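Local atomic coordinates of fervidolysin (Fervidobacterium pennivorans, PDB entry 1R6V), a protein that degrades keratin into peptides as a calcium-binding serine protease of the subtilisin family, allowing its bacterium to grow on native feathers. Residues A[17-22]-A[90-95]; A[558-563]-A[623-628]; A[341-346]-A[428-433]; A[449-454]-A[547-552]; A[128-133]-A[367-372]. The protein carries 1 engineered substitution. All blocks are in the same frame, centred on the assembly; numbering follows the deposited sequence.

In the fold
Contact 1 comes first along the chain and lies in the propeptide, where a loop bridges to the edge strand 89-93 of its antiparallel sheet. Contacts 3 and 5 belong to the subtilisin-like part. Their segments alternate in sequence, and their centres are about 23 Å apart. Contact 4 follows in the first beta-sandwich and contact 2 in the second. Strand 549-553 of contact 4 is followed directly in the chain by strand 558-562 of contact 2. Contacts 2 and 5 lie on opposite sides of the chain's centre, with centres about 78 Å apart. Contact 1 comes within about 7 Å of contact 4 and 11 Å of contact 2, nearest atoms. The propeptide thus lies close to both sandwiches.

Contact 1: residues A[17-22]-A[90-95]; sequences YHILFG and RYVEPS
Leu-20 to Gly-22 run beside Tyr-91 to Glu-93 with end-to-end directions 33° apart, joined by a single bridge between Phe-21 and Val-92. Two backbone hydrogen bonds hold it: Val-92 N gives to Leu-20 O at 2.9 Å, and Gly-22 N gives to Val-92 O at 2.8 Å. A water adds a link, accepting from Leu-20 N and donating to Arg-90 O.

Val-92 is the apolar centre. Its CG2 meets Ile-19 CD1 at 3.8 Å. Its CB lies 3.9 Å from Phe-21 CD2, the two side chains side by side and pointing the same way. With CG1 of Ile-19 anti to the backbone N (chi1 178°), its CD1 sits over the centre of the Phe-21 ring, 3.7 Å above the plane. Leu-20 CB packs on Tyr-91 CB at 4.0 Å. Gly-22 lies close against Glu-93 CB and has no side chain to crowd it.

Tyr-78 and Ile-81 of helix 74-81 pack against both Phe-21 and Val-92. The Tyr-91 hydroxyl and Glu-93 OE1 reach Thr-276 OG1 beyond the propeptide. Against strand 33-38, Arg-90 and Tyr-91 both face Gly-37, a classic beta bulge in the edge strand of the propeptide's antiparallel sheet.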
# COMPACT_ATOMS: atom_id res chain seq x y z
N TYR A 17 -14.52 15.20 -8.98
CA TYR A 17 -15.08 13.96 -8.44
C TYR A 17 -15.10 13.94 -6.91
O TYR A 17 -14.45 14.76 -6.26
CB TYR A 17 -14.32 12.74 -8.98
CG TYR A 17 -14.44 12.66 -10.49
CD1 TYR A 17 -13.46 13.21 -11.32
CD2 TYR A 17 -15.59 12.14 -11.08
CE1 TYR A 17 -13.64 13.25 -12.71
CE2 TYR A 17 -15.78 12.18 -12.46
CZ TYR A 17 -14.80 12.74 -13.27
OH TYR A 17 -15.01 12.84 -14.62
N HIS A 18 -15.85 12.99 -6.38
CA HIS A 18 -16.05 12.78 -4.94
C HIS A 18 -14.75 12.58 -4.17
O HIS A 18 -13.71 12.23 -4.74
CB HIS A 18 -16.95 11.55 -4.75
CG HIS A 18 -17.58 11.44 -3.39
ND1 HIS A 18 -17.87 10.23 -2.80
CD2 HIS A 18 -18.02 12.39 -2.53
CE1 HIS A 18 -18.45 10.43 -1.63
NE2 HIS A 18 -18.56 11.74 -1.45
N ILE A 19 -14.81 12.81 -2.86
CA ILE A 19 -13.65 12.65 -2.01
C ILE A 19 -13.26 11.17 -2.04
O ILE A 19 -14.11 10.29 -2.13
CB ILE A 19 -13.99 13.13 -0.58
CG1 ILE A 19 -12.79 12.94 0.36
CG2 ILE A 19 -15.19 12.41 -0.07
CD1 ILE A 19 -12.72 11.57 0.97
N LEU A 20 -11.96 10.90 -1.96
CA LEU A 20 -11.45 9.54 -2.01
C LEU A 20 -11.50 8.87 -0.64
O LEU A 20 -10.75 9.25 0.27
CB LEU A 20 -10.01 9.55 -2.53
CG LEU A 20 -9.45 8.28 -3.17
CD1 LEU A 20 -8.03 8.57 -3.69
CD2 LEU A 20 -9.42 7.15 -2.17
N PHE A 21 -12.40 7.91 -0.47
CA PHE A 21 -12.52 7.18 0.79
C PHE A 21 -11.88 5.81 0.66
O PHE A 21 -12.07 5.13 -0.36
CB PHE A 21 -13.98 6.98 1.18
CG PHE A 21 -14.63 8.19 1.76
CD1 PHE A 21 -15.64 8.85 1.07
CD2 PHE A 21 -14.28 8.63 3.03
CE1 PHE A 21 -16.31 9.95 1.65
CE2 PHE A 21 -14.93 9.72 3.62
CZ PHE A 21 -15.95 10.38 2.92
N GLY A 22 -11.13 5.39 1.67
CA GLY A 22 -10.52 4.08 1.63
C GLY A 22 -11.58 3.00 1.75
O GLY A 22 -12.52 3.13 2.53
N ARG A 90 -6.95 15.03 0.19
CA ARG A 90 -6.61 14.01 -0.80
C ARG A 90 -7.39 12.71 -0.58
O ARG A 90 -7.92 12.12 -1.53
CB ARG A 90 -5.10 13.73 -0.79
CG ARG A 90 -4.27 14.74 -1.60
CD ARG A 90 -2.78 14.39 -1.57
NE ARG A 90 -2.27 14.56 -0.22
CZ ARG A 90 -1.64 13.63 0.49
NH1 ARG A 90 -1.42 12.41 -0.01
NH2 ARG A 90 -1.27 13.91 1.73
N TYR A 91 -7.47 12.25 0.66
CA TYR A 91 -8.19 11.02 0.94
C TYR A 91 -8.45 10.86 2.42
O TYR A 91 -7.86 11.57 3.25
CB TYR A 91 -7.41 9.79 0.45
CG TYR A 91 -6.07 9.62 1.15
CD1 TYR A 91 -5.99 9.09 2.45
CD2 TYR A 91 -4.89 10.05 0.54
CE1 TYR A 91 -4.77 9.02 3.12
CE2 TYR A 91 -3.66 9.98 1.21
CZ TYR A 91 -3.60 9.46 2.50
OH TYR A 91 -2.39 9.39 3.15
N VAL A 92 -9.36 9.95 2.75
CA VAL A 92 -9.69 9.62 4.13
C VAL A 92 -9.76 8.12 4.13
O VAL A 92 -10.54 7.55 3.38
CB VAL A 92 -11.07 10.17 4.55
CG1 VAL A 92 -11.33 9.79 6.02
CG2 VAL A 92 -11.11 11.68 4.38
N GLU A 93 -8.97 7.45 4.97
CA GLU A 93 -9.00 5.99 4.99
C GLU A 93 -8.76 5.47 6.40
O GLU A 93 -8.31 6.21 7.26
CB GLU A 93 -7.88 5.47 4.08
CG GLU A 93 -6.49 5.85 4.58
CD GLU A 93 -5.36 5.44 3.64
OE1 GLU A 93 -4.20 5.74 3.97
OE2 GLU A 93 -5.64 4.84 2.58
N PRO A 94 -9.07 4.19 6.67
CA PRO A 94 -8.82 3.68 8.01
C PRO A 94 -7.37 3.16 8.05
O PRO A 94 -6.67 3.20 7.03
CB PRO A 94 -9.80 2.51 8.12
CG PRO A 94 -9.78 1.96 6.73
CD PRO A 94 -9.84 3.22 5.86
N SER A 95 -6.92 2.72 9.21
CA SER A 95 -5.61 2.09 9.32
C SER A 95 -6.02 0.64 9.13
O SER A 95 -6.95 0.16 9.81
CB SER A 95 -5.00 2.27 10.71
OG SER A 95 -3.90 1.40 10.90
O HOH W 1 -10.23 13.27 -2.44

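Contact 2: residues A[558-563]-A[623-628]; sequences LQVKFS and GTVTLN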
# COMPACT_ATOMS: atom_id res chain seq x y z
N LEU A 558 -24.16 9.48 -21.77
CA LEU A 558 -25.27 9.51 -20.82
C LEU A 558 -26.47 10.17 -21.46
O LEU A 558 -26.38 11.30 -21.92
CB LEU A 558 -24.88 10.30 -19.57
CG LEU A 558 -25.99 10.50 -18.52
CD1 LEU A 558 -26.42 9.14 -17.98
CD2 LEU A 558 -25.48 11.38 -17.39
N GLN A 559 -27.58 9.45 -21.48
CA GLN A 559 -28.82 10.00 -22.02
C GLN A 559 -29.92 9.77 -20.99
O GLN A 559 -29.88 8.80 -20.25
CB GLN A 559 -29.19 9.31 -23.34
CG GLN A 559 -28.21 9.55 -24.48
CD GLN A 559 -28.63 8.86 -25.77
OE1 GLN A 559 -28.93 7.66 -25.78
NE2 GLN A 559 -28.64 9.60 -26.88
N VAL A 560 -30.89 10.68 -20.94
CA VAL A 560 -32.00 10.52 -20.02
C VAL A 560 -33.31 10.85 -20.75
O VAL A 560 -33.38 11.83 -21.48
CB VAL A 560 -31.88 11.41 -18.76
CG1 VAL A 560 -31.83 12.87 -19.13
CG2 VAL A 560 -33.06 11.14 -17.84
N LYS A 561 -34.32 10.02 -20.55
CA LYS A 561 -35.63 10.21 -21.17
C LYS A 561 -36.72 9.93 -20.12
O LYS A 561 -36.67 8.92 -19.45
CB LYS A 561 -35.79 9.26 -22.36
CG LYS A 561 -37.18 9.24 -23.00
CD LYS A 561 -37.21 8.27 -24.19
CE LYS A 561 -38.61 8.14 -24.78
NZ LYS A 561 -38.61 7.26 -25.99
N PHE A 562 -37.69 10.83 -19.98
CA PHE A 562 -38.77 10.62 -19.02
C PHE A 562 -40.06 10.33 -19.78
O PHE A 562 -40.31 10.91 -20.83
CB PHE A 562 -38.99 11.85 -18.14
CG PHE A 562 -37.75 12.30 -17.44
CD1 PHE A 562 -36.91 13.23 -18.03
CD2 PHE A 562 -37.42 11.79 -16.20
CE1 PHE A 562 -35.74 13.66 -17.39
CE2 PHE A 562 -36.26 12.20 -15.54
CZ PHE A 562 -35.42 13.14 -16.14
N SER A 563 -40.86 9.43 -19.23
CA SER A 563 -42.11 8.98 -19.85
C SER A 563 -43.40 9.52 -19.23
O SER A 563 -44.48 9.38 -19.82
CB SER A 563 -42.16 7.47 -19.80
OG SER A 563 -42.09 7.04 -18.44
N GLY A 623 -38.47 7.51 -15.67
CA GLY A 623 -37.70 7.69 -16.89
C GLY A 623 -36.70 6.57 -17.07
O GLY A 623 -36.71 5.59 -16.32
N THR A 624 -35.85 6.71 -18.07
CA THR A 624 -34.82 5.71 -18.34
C THR A 624 -33.50 6.45 -18.55
O THR A 624 -33.44 7.42 -19.30
CB THR A 624 -35.17 4.89 -19.62
OG1 THR A 624 -36.43 4.23 -19.42
CG2 THR A 624 -34.09 3.85 -19.91
N VAL A 625 -32.46 6.02 -17.85
CA VAL A 625 -31.14 6.61 -18.02
C VAL A 625 -30.38 5.57 -18.83
O VAL A 625 -30.44 4.38 -18.54
CB VAL A 625 -30.42 6.82 -16.66
CG1 VAL A 625 -28.90 6.90 -16.86
CG2 VAL A 625 -30.90 8.11 -16.01
N THR A 626 -29.70 6.02 -19.88
CA THR A 626 -28.88 5.11 -20.68
C THR A 626 -27.46 5.59 -20.39
O THR A 626 -27.05 6.66 -20.83
CB THR A 626 -29.19 5.21 -22.19
OG1 THR A 626 -30.57 4.92 -22.41
CG2 THR A 626 -28.35 4.19 -22.95
N LEU A 627 -26.74 4.79 -19.63
CA LEU A 627 -25.38 5.13 -19.21
C LEU A 627 -24.37 4.19 -19.86
O LEU A 627 -24.34 3.01 -19.55
CB LEU A 627 -25.31 5.00 -17.70
CG LEU A 627 -23.97 5.26 -17.02
CD1 LEU A 627 -23.47 6.69 -17.32
CD2 LEU A 627 -24.18 5.06 -15.52
N ASN A 628 -23.53 4.73 -20.73
CA ASN A 628 -22.55 3.91 -21.42
C ASN A 628 -23.21 2.71 -22.09
O ASN A 628 -22.67 1.60 -22.11
CB ASN A 628 -21.45 3.48 -20.44
CG ASN A 628 -20.68 4.68 -19.91
OD1 ASN A 628 -20.30 5.56 -20.67
ND2 ASN A 628 -20.44 4.72 -18.60
O HOH W 2 -38.69 6.28 -19.71
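Four backbone hydrogen bonds join Gln-559 and Lys-561 to Thr-626 and Thr-624. The strands are antiparallel, their axes 4.5 Å apart at closest approach. Gln-559 pairs with Thr-626 in both directions, and Lys-561 with Thr-624. The shortest bond runs from Thr-624 N to Lys-561 O, at 2.7 Å.

Apolar contacts lie on the face of Leu-558, Val-560, Val-625 and Leu-627. Leu-558 CD1 touches Val-625 CG1 at 3.5 Å and Leu-627 CD1 at 3.9 Å. Val-625 presents its other methyl, CG2, to Val-560 CG2 at 4.1 Å. Val-625 CG1 lies anti to the backbone N (chi1 157°), which turns the two branches to different neighbours. Phe-562 CD2 comes to 4.2 Å from Gly-623 CA. There is little room for a side chain at Gly-623, where a CB would press on Lys-561 O and the Phe-562 ring.

Polar side chains occupy the other face, with Gln-559, Lys-561, Thr-624 and Thr-626. A water meets Thr-624 OG1 and makes a weak bond to Lys-561 O. Thr-626 OG1 bonds Asp-631 OD1.

The apolar face packs on strands 604-610 and 666-669 of the other sheet, and the polar face turns the other way. This is the usual build of a beta-sandwich, here the protein's second.

Contact 3: residues A[341-346]-A[428-433]; sequences GAPGVT and YGLVKL
Gly-341 is the residue that bonds Gly-429 and Val-431 across the contact. Its N gives to Gly-429 O at 2.9 Å in a nearly straight bond, 172° at the hydrogen. The donor stands 31° out of that carbonyl plane. Gly-341 O then accepts from Val-431 N, also at 2.9 Å. The two bonds lie about Leu-430 and make a single bridge with Gly-341. The same oxygen receives a CA-H...O contact from Leu-430 CA at 3.6 Å.

At Ala-342 the methyl takes over. CB meets Val-431 CG1 at 3.9 Å. That branch stands between the backbone N and the carbonyl carbon of its own residue (chi1 67°), from where it also touches Gly-341 O at 3.7 Å. Next, Pro-343 touches with its CD, 4.1 Å from Leu-430 CD1, and the two side chains cross at about a right angle. The chain then turns away, and the contact ends at Pro-343.

All the touching residues are buried. Strand 338-343 belongs to the mixed sheet of the subtilase fold and bonds through Ala-342 to strand 314-322. His-386 of helix 380-397 packs on Ala-342 and Pro-343. Leu-410 of helix 403-413 meets Val-431, and Leu-319 meets Leu-430. The second segment leads into helix 433-438, with Lys-432 at its N-cap position.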
# COMPACT_ATOMS: atom_id res chain seq x y z
N GLY A 341 15.48 -14.63 -4.30
CA GLY A 341 15.26 -15.46 -3.13
C GLY A 341 16.56 -15.46 -2.33
O GLY A 341 17.63 -15.10 -2.84
N ALA A 342 16.47 -15.84 -1.06
CA ALA A 342 17.67 -15.89 -0.22
C ALA A 342 17.45 -16.99 0.80
O ALA A 342 16.32 -17.43 0.99
CB ALA A 342 17.90 -14.53 0.50
N PRO A 343 18.53 -17.43 1.47
CA PRO A 343 18.42 -18.49 2.49
C PRO A 343 17.34 -18.14 3.51
O PRO A 343 17.36 -17.05 4.07
CB PRO A 343 19.84 -18.54 3.09
CG PRO A 343 20.47 -17.25 2.69
CD PRO A 343 19.91 -16.95 1.34
N GLY A 344 16.41 -19.06 3.73
CA GLY A 344 15.31 -18.79 4.65
C GLY A 344 14.86 -20.00 5.44
O GLY A 344 13.73 -20.05 5.93
N VAL A 345 15.74 -20.98 5.56
CA VAL A 345 15.43 -22.19 6.32
C VAL A 345 16.66 -22.52 7.15
O VAL A 345 17.78 -22.41 6.67
CB VAL A 345 15.05 -23.37 5.38
CG1 VAL A 345 14.66 -24.58 6.19
CG2 VAL A 345 13.89 -22.97 4.47
N THR A 346 16.48 -22.89 8.42
CA THR A 346 17.60 -23.23 9.30
C THR A 346 18.61 -22.08 9.39
O THR A 346 19.81 -22.26 9.21
CB THR A 346 18.30 -24.53 8.81
OG1 THR A 346 17.29 -25.50 8.48
CG2 THR A 346 19.20 -25.11 9.91
N TYR A 428 14.43 -13.89 -10.06
CA TYR A 428 15.59 -14.21 -10.89
C TYR A 428 16.58 -15.21 -10.29
O TYR A 428 17.60 -15.52 -10.90
CB TYR A 428 16.31 -12.92 -11.29
CG TYR A 428 15.40 -12.00 -12.09
CD1 TYR A 428 14.58 -11.08 -11.44
CD2 TYR A 428 15.32 -12.08 -13.48
CE1 TYR A 428 13.70 -10.27 -12.16
CE2 TYR A 428 14.44 -11.28 -14.21
CZ TYR A 428 13.63 -10.37 -13.54
OH TYR A 428 12.75 -9.58 -14.24
N GLY A 429 16.29 -15.70 -9.09
CA GLY A 429 17.16 -16.68 -8.46
C GLY A 429 17.71 -16.31 -7.10
O GLY A 429 17.21 -15.41 -6.44
N LEU A 430 18.74 -17.04 -6.69
CA LEU A 430 19.42 -16.84 -5.41
C LEU A 430 20.27 -15.57 -5.42
O LEU A 430 21.11 -15.39 -6.30
CB LEU A 430 20.32 -18.03 -5.12
CG LEU A 430 21.33 -17.90 -3.98
CD1 LEU A 430 20.58 -17.78 -2.63
CD2 LEU A 430 22.26 -19.13 -3.97
N VAL A 431 20.06 -14.70 -4.44
CA VAL A 431 20.86 -13.48 -4.37
C VAL A 431 22.34 -13.86 -4.16
O VAL A 431 22.66 -14.75 -3.37
CB VAL A 431 20.36 -12.55 -3.21
CG1 VAL A 431 20.64 -13.19 -1.86
CG2 VAL A 431 21.03 -11.17 -3.31
N LYS A 432 23.24 -13.18 -4.87
CA LYS A 432 24.66 -13.45 -4.77
C LYS A 432 25.43 -12.17 -4.49
O LYS A 432 25.59 -11.31 -5.37
CB LYS A 432 25.16 -14.09 -6.07
CG LYS A 432 24.78 -15.56 -6.20
CD LYS A 432 25.61 -16.36 -5.21
CE LYS A 432 25.50 -17.84 -5.46
NZ LYS A 432 26.31 -18.57 -4.45
N LEU A 433 25.91 -12.05 -3.25
CA LEU A 433 26.65 -10.86 -2.83
C LEU A 433 27.96 -10.74 -3.59
O LEU A 433 28.34 -9.64 -4.01
CB LEU A 433 26.97 -10.93 -1.33
CG LEU A 433 27.12 -9.64 -0.50
CD1 LEU A 433 28.03 -9.94 0.68
CD2 LEU A 433 27.65 -8.49 -1.31

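Contact 4: residues A[449-454]-A[547-552]; sequences EFQVVV and ATQLNV
Phe-450 lies against the backbone of Thr-548 and Gln-549 and ends on Leu-550. Its CD1 is 3.4 Å from Thr-548 O, and its CZ is 3.8 Å from Leu-550 CB. The torsion explains this reach: CG is anti to the main-chain nitrogen (chi1 174°), which lays the ring along the neighbouring strand. Reducing this residue to an alanine would probably open a gap beside Leu-550 CB and leave the Thr-548 carbonyl without its aromatic neighbour.

Valines continue the same face. Val-452 CG1 meets Val-552 CG2 at 4.1 Å, and Val-454 CG2 meets Val-552 CB at 4.1 Å. On the other face, Val-453 CG2 rests against the side chain of Gln-549.

The backbones set this register. The strands are parallel, with axes 13° apart. Four hydrogen bonds alternate between them, from Gln-451 N to Thr-548 O at one end to Val-552 N with Val-453 O, 2.8 Å, at the other. Beyond them, Glu-449 makes a salt bridge to Arg-489.

Strand 446-455 is the middle of three, between strands 487-494 and 549-553. The second sheet of the sandwich covers the apolar face. Met-470 and Ile-500 meet Phe-450, Val-468 meets Val-452, and Phe-538 packs on Leu-550 and Val-552.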
# COMPACT_ATOMS: atom_id res chain seq x y z
N GLU A 449 10.98 6.89 -11.93
CA GLU A 449 9.53 6.99 -11.79
C GLU A 449 8.78 6.95 -13.11
O GLU A 449 9.17 7.58 -14.09
CB GLU A 449 9.14 8.27 -11.05
CG GLU A 449 7.62 8.39 -10.86
CD GLU A 449 7.24 9.14 -9.60
OE1 GLU A 449 7.35 8.56 -8.50
OE2 GLU A 449 6.85 10.32 -9.71
N PHE A 450 7.70 6.17 -13.12
CA PHE A 450 6.81 6.07 -14.27
C PHE A 450 5.44 6.43 -13.69
O PHE A 450 5.10 5.99 -12.60
CB PHE A 450 6.76 4.64 -14.82
CG PHE A 450 5.75 4.46 -15.91
CD1 PHE A 450 5.89 5.13 -17.12
CD2 PHE A 450 4.63 3.65 -15.70
CE1 PHE A 450 4.93 5.00 -18.12
CE2 PHE A 450 3.66 3.51 -16.69
CZ PHE A 450 3.80 4.18 -17.90
N GLN A 451 4.67 7.24 -14.40
CA GLN A 451 3.34 7.59 -13.90
C GLN A 451 2.27 7.35 -14.94
O GLN A 451 2.53 7.48 -16.14
CB GLN A 451 3.26 9.06 -13.49
CG GLN A 451 4.13 9.44 -12.30
CD GLN A 451 3.89 10.87 -11.85
OE1 GLN A 451 3.49 11.73 -12.64
NE2 GLN A 451 4.13 11.14 -10.57
N VAL A 452 1.08 6.98 -14.49
CA VAL A 452 -0.06 6.82 -15.38
C VAL A 452 -1.03 7.86 -14.82
O VAL A 452 -1.36 7.83 -13.63
CB VAL A 452 -0.67 5.39 -15.35
CG1 VAL A 452 -1.92 5.34 -16.24
CG2 VAL A 452 0.36 4.36 -15.87
N VAL A 453 -1.43 8.80 -15.66
CA VAL A 453 -2.34 9.87 -15.26
C VAL A 453 -3.66 9.67 -16.00
O VAL A 453 -3.71 9.77 -17.22
CB VAL A 453 -1.78 11.25 -15.64
CG1 VAL A 453 -2.64 12.35 -15.03
CG2 VAL A 453 -0.33 11.39 -15.15
N VAL A 454 -4.73 9.40 -15.25
CA VAL A 454 -6.06 9.17 -15.84
C VAL A 454 -6.92 10.40 -15.56
O VAL A 454 -7.04 10.82 -14.41
CB VAL A 454 -6.74 7.92 -15.22
CG1 VAL A 454 -8.06 7.60 -15.96
CG2 VAL A 454 -5.79 6.73 -15.28
N ALA A 547 10.24 7.75 -21.78
CA ALA A 547 8.79 7.58 -21.76
C ALA A 547 8.42 7.22 -20.33
O ALA A 547 8.25 6.05 -19.99
CB ALA A 547 8.38 6.47 -22.73
N THR A 548 8.30 8.26 -19.51
CA THR A 548 8.02 8.11 -18.08
C THR A 548 6.60 8.41 -17.66
O THR A 548 6.29 8.40 -16.46
CB THR A 548 8.92 9.04 -17.26
OG1 THR A 548 8.62 10.40 -17.57
CG2 THR A 548 10.39 8.77 -17.57
N GLN A 549 5.73 8.66 -18.62
CA GLN A 549 4.35 8.96 -18.31
C GLN A 549 3.39 8.49 -19.39
O GLN A 549 3.68 8.61 -20.57
CB GLN A 549 4.18 10.46 -18.12
CG GLN A 549 2.81 10.85 -17.60
CD GLN A 549 2.73 12.31 -17.27
OE1 GLN A 549 2.17 13.10 -18.02
NE2 GLN A 549 3.29 12.69 -16.12
N LEU A 550 2.25 7.96 -18.96
CA LEU A 550 1.20 7.50 -19.87
C LEU A 550 -0.04 8.27 -19.45
O LEU A 550 -0.43 8.23 -18.29
CB LEU A 550 0.95 6.00 -19.69
CG LEU A 550 0.24 5.19 -20.78
CD1 LEU A 550 -0.68 4.20 -20.12
CD2 LEU A 550 -0.53 6.06 -21.74
N ASN A 551 -0.65 8.98 -20.40
CA ASN A 551 -1.85 9.76 -20.11
C ASN A 551 -3.05 9.02 -20.68
O ASN A 551 -3.03 8.59 -21.83
CB ASN A 551 -1.78 11.15 -20.75
CG ASN A 551 -0.58 11.94 -20.28
OD1 ASN A 551 -0.43 12.23 -19.09
ND2 ASN A 551 0.30 12.30 -21.21
N VAL A 552 -4.09 8.87 -19.86
CA VAL A 552 -5.30 8.18 -20.27
C VAL A 552 -6.48 9.13 -20.11
O VAL A 552 -6.62 9.81 -19.09
CB VAL A 552 -5.53 6.92 -19.39
CG1 VAL A 552 -6.79 6.20 -19.83
CG2 VAL A 552 -4.32 5.99 -19.48

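Contact 5: residues A[128-133]-A[367-372]; sequences GEELSN and PATNGG. With CA (calcium ion), chain B.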
# COMPACT_ATOMS: atom_id res chain seq x y z
N GLY A 128 35.44 -16.56 10.81
CA GLY A 128 36.12 -16.09 12.00
C GLY A 128 35.40 -16.23 13.33
O GLY A 128 36.00 -16.06 14.40
N GLU A 129 34.11 -16.54 13.28
CA GLU A 129 33.28 -16.69 14.48
C GLU A 129 33.15 -18.15 14.86
O GLU A 129 33.14 -19.02 14.00
CB GLU A 129 31.88 -16.14 14.22
CG GLU A 129 31.88 -14.83 13.47
CD GLU A 129 32.52 -13.72 14.25
OE1 GLU A 129 31.79 -13.08 15.05
OE2 GLU A 129 33.74 -13.48 14.09
N GLU A 130 33.01 -18.41 16.16
CA GLU A 130 32.89 -19.78 16.63
C GLU A 130 31.72 -20.55 16.02
O GLU A 130 31.79 -21.77 15.91
CB GLU A 130 32.80 -19.79 18.15
CG GLU A 130 31.54 -19.16 18.68
CD GLU A 130 31.64 -18.80 20.15
OE1 GLU A 130 30.71 -18.15 20.65
OE2 GLU A 130 32.66 -19.17 20.80
N LEU A 131 30.66 -19.85 15.62
CA LEU A 131 29.52 -20.55 15.03
C LEU A 131 29.48 -20.49 13.50
O LEU A 131 28.48 -20.87 12.89
CB LEU A 131 28.20 -19.99 15.60
CG LEU A 131 28.11 -20.04 17.14
CD1 LEU A 131 26.77 -19.46 17.60
CD2 LEU A 131 28.27 -21.49 17.63
N SER A 132 30.58 -20.05 12.89
CA SER A 132 30.66 -19.95 11.43
C SER A 132 30.20 -21.19 10.69
O SER A 132 29.58 -21.09 9.62
CB SER A 132 32.09 -19.68 10.97
OG SER A 132 32.60 -18.47 11.47
N ASN A 133 30.51 -22.36 11.23
CA ASN A 133 30.16 -23.60 10.53
C ASN A 133 28.67 -23.76 10.29
O ASN A 133 28.25 -24.47 9.38
CB ASN A 133 30.68 -24.83 11.29
CG ASN A 133 29.94 -25.05 12.60
OD1 ASN A 133 30.05 -24.25 13.53
ND2 ASN A 133 29.19 -26.14 12.67
N PRO A 367 26.53 -23.86 20.84
CA PRO A 367 27.82 -23.71 21.53
C PRO A 367 28.47 -22.32 21.52
O PRO A 367 29.66 -22.20 21.22
CB PRO A 367 28.67 -24.78 20.85
CG PRO A 367 28.19 -24.74 19.43
CD PRO A 367 26.67 -24.61 19.58
N ALA A 368 27.71 -21.29 21.85
CA ALA A 368 28.25 -19.92 21.90
C ALA A 368 29.00 -19.74 23.22
O ALA A 368 28.66 -20.36 24.23
CB ALA A 368 27.11 -18.89 21.81
N THR A 369 30.03 -18.90 23.23
CA THR A 369 30.78 -18.70 24.46
C THR A 369 30.71 -17.26 24.95
O THR A 369 31.54 -16.82 25.75
CB THR A 369 32.27 -19.11 24.29
OG1 THR A 369 32.89 -18.27 23.31
CG2 THR A 369 32.38 -20.56 23.85
N ASN A 370 29.70 -16.52 24.49
CA ASN A 370 29.56 -15.12 24.88
C ASN A 370 28.37 -14.88 25.79
O ASN A 370 28.03 -13.73 26.08
CB ASN A 370 29.44 -14.25 23.63
CG ASN A 370 28.31 -14.67 22.73
OD1 ASN A 370 27.55 -15.58 23.05
ND2 ASN A 370 28.20 -14.02 21.57
N GLY A 371 27.74 -15.96 26.24
CA GLY A 371 26.59 -15.86 27.10
C GLY A 371 25.32 -15.45 26.37
O GLY A 371 24.29 -15.23 26.99
N GLY A 372 25.40 -15.34 25.04
CA GLY A 372 24.23 -14.95 24.28
C GLY A 372 23.27 -16.09 23.92
O GLY A 372 23.64 -17.26 23.97
CA CA B . 30.00 -12.41 16.45
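The carboxylate of Glu-130 grips Thr-369 with both oxygens, and this is the tight part of the contact. Thr-369 N gives to OE1 of Glu-130 at 2.8 Å, coming on the syn side but 35° out of the carboxylate plane. Thr-369 OG1 gives to Glu-130 OE2 at 2.7 Å, on the syn lone pair of that oxygen. Glu-130 extends beyond CG, which carries the carboxylate across the gap between the loops. OE1 also accepts from Gly-216 N, and Lys-215 NZ bonds the Thr-369 hydroxyl. A glutamine in its place, with one acceptor oxygen and no charge, would probably leave the Thr-369 N-H or hydroxyl facing an NH2 group and weaken the two-point grip.

The apolar part is looser. Leu-131 is buried and meets Pro-367 by one methyl, CD2, at 3.7 Å from Pro-367 CG. Leu-131 CD1 stays 4.3 Å from Ala-368 CB. Pro-367 and the gripped Thr-369 are themselves on the solvent side. Asn-370 shapes the outer loop by an Asx turn, its OD1 accepting from Gly-372 N.

One residue before Glu-130, Glu-129 OE1 binds the calcium ion at 2.4 Å. The backbone oxygens of Lys-211, Lys-215 and Ile-217 and the carboxylates of Asp-171 and Asp-213 complete the site. A type I turn from Glu-129 to Ser-132 holds this corner, and Glu-129 O accepts from both N and OG of Ser-132. Neighbouring glutamates thus do different work. Glu-129 holds the metal, while Glu-130 ties the 367-372 loop to the calcium-binding loop. The nearby Lys-215 ammonium and the N-H groups of Thr-369 and Gly-216 probably keep Glu-130 ionised.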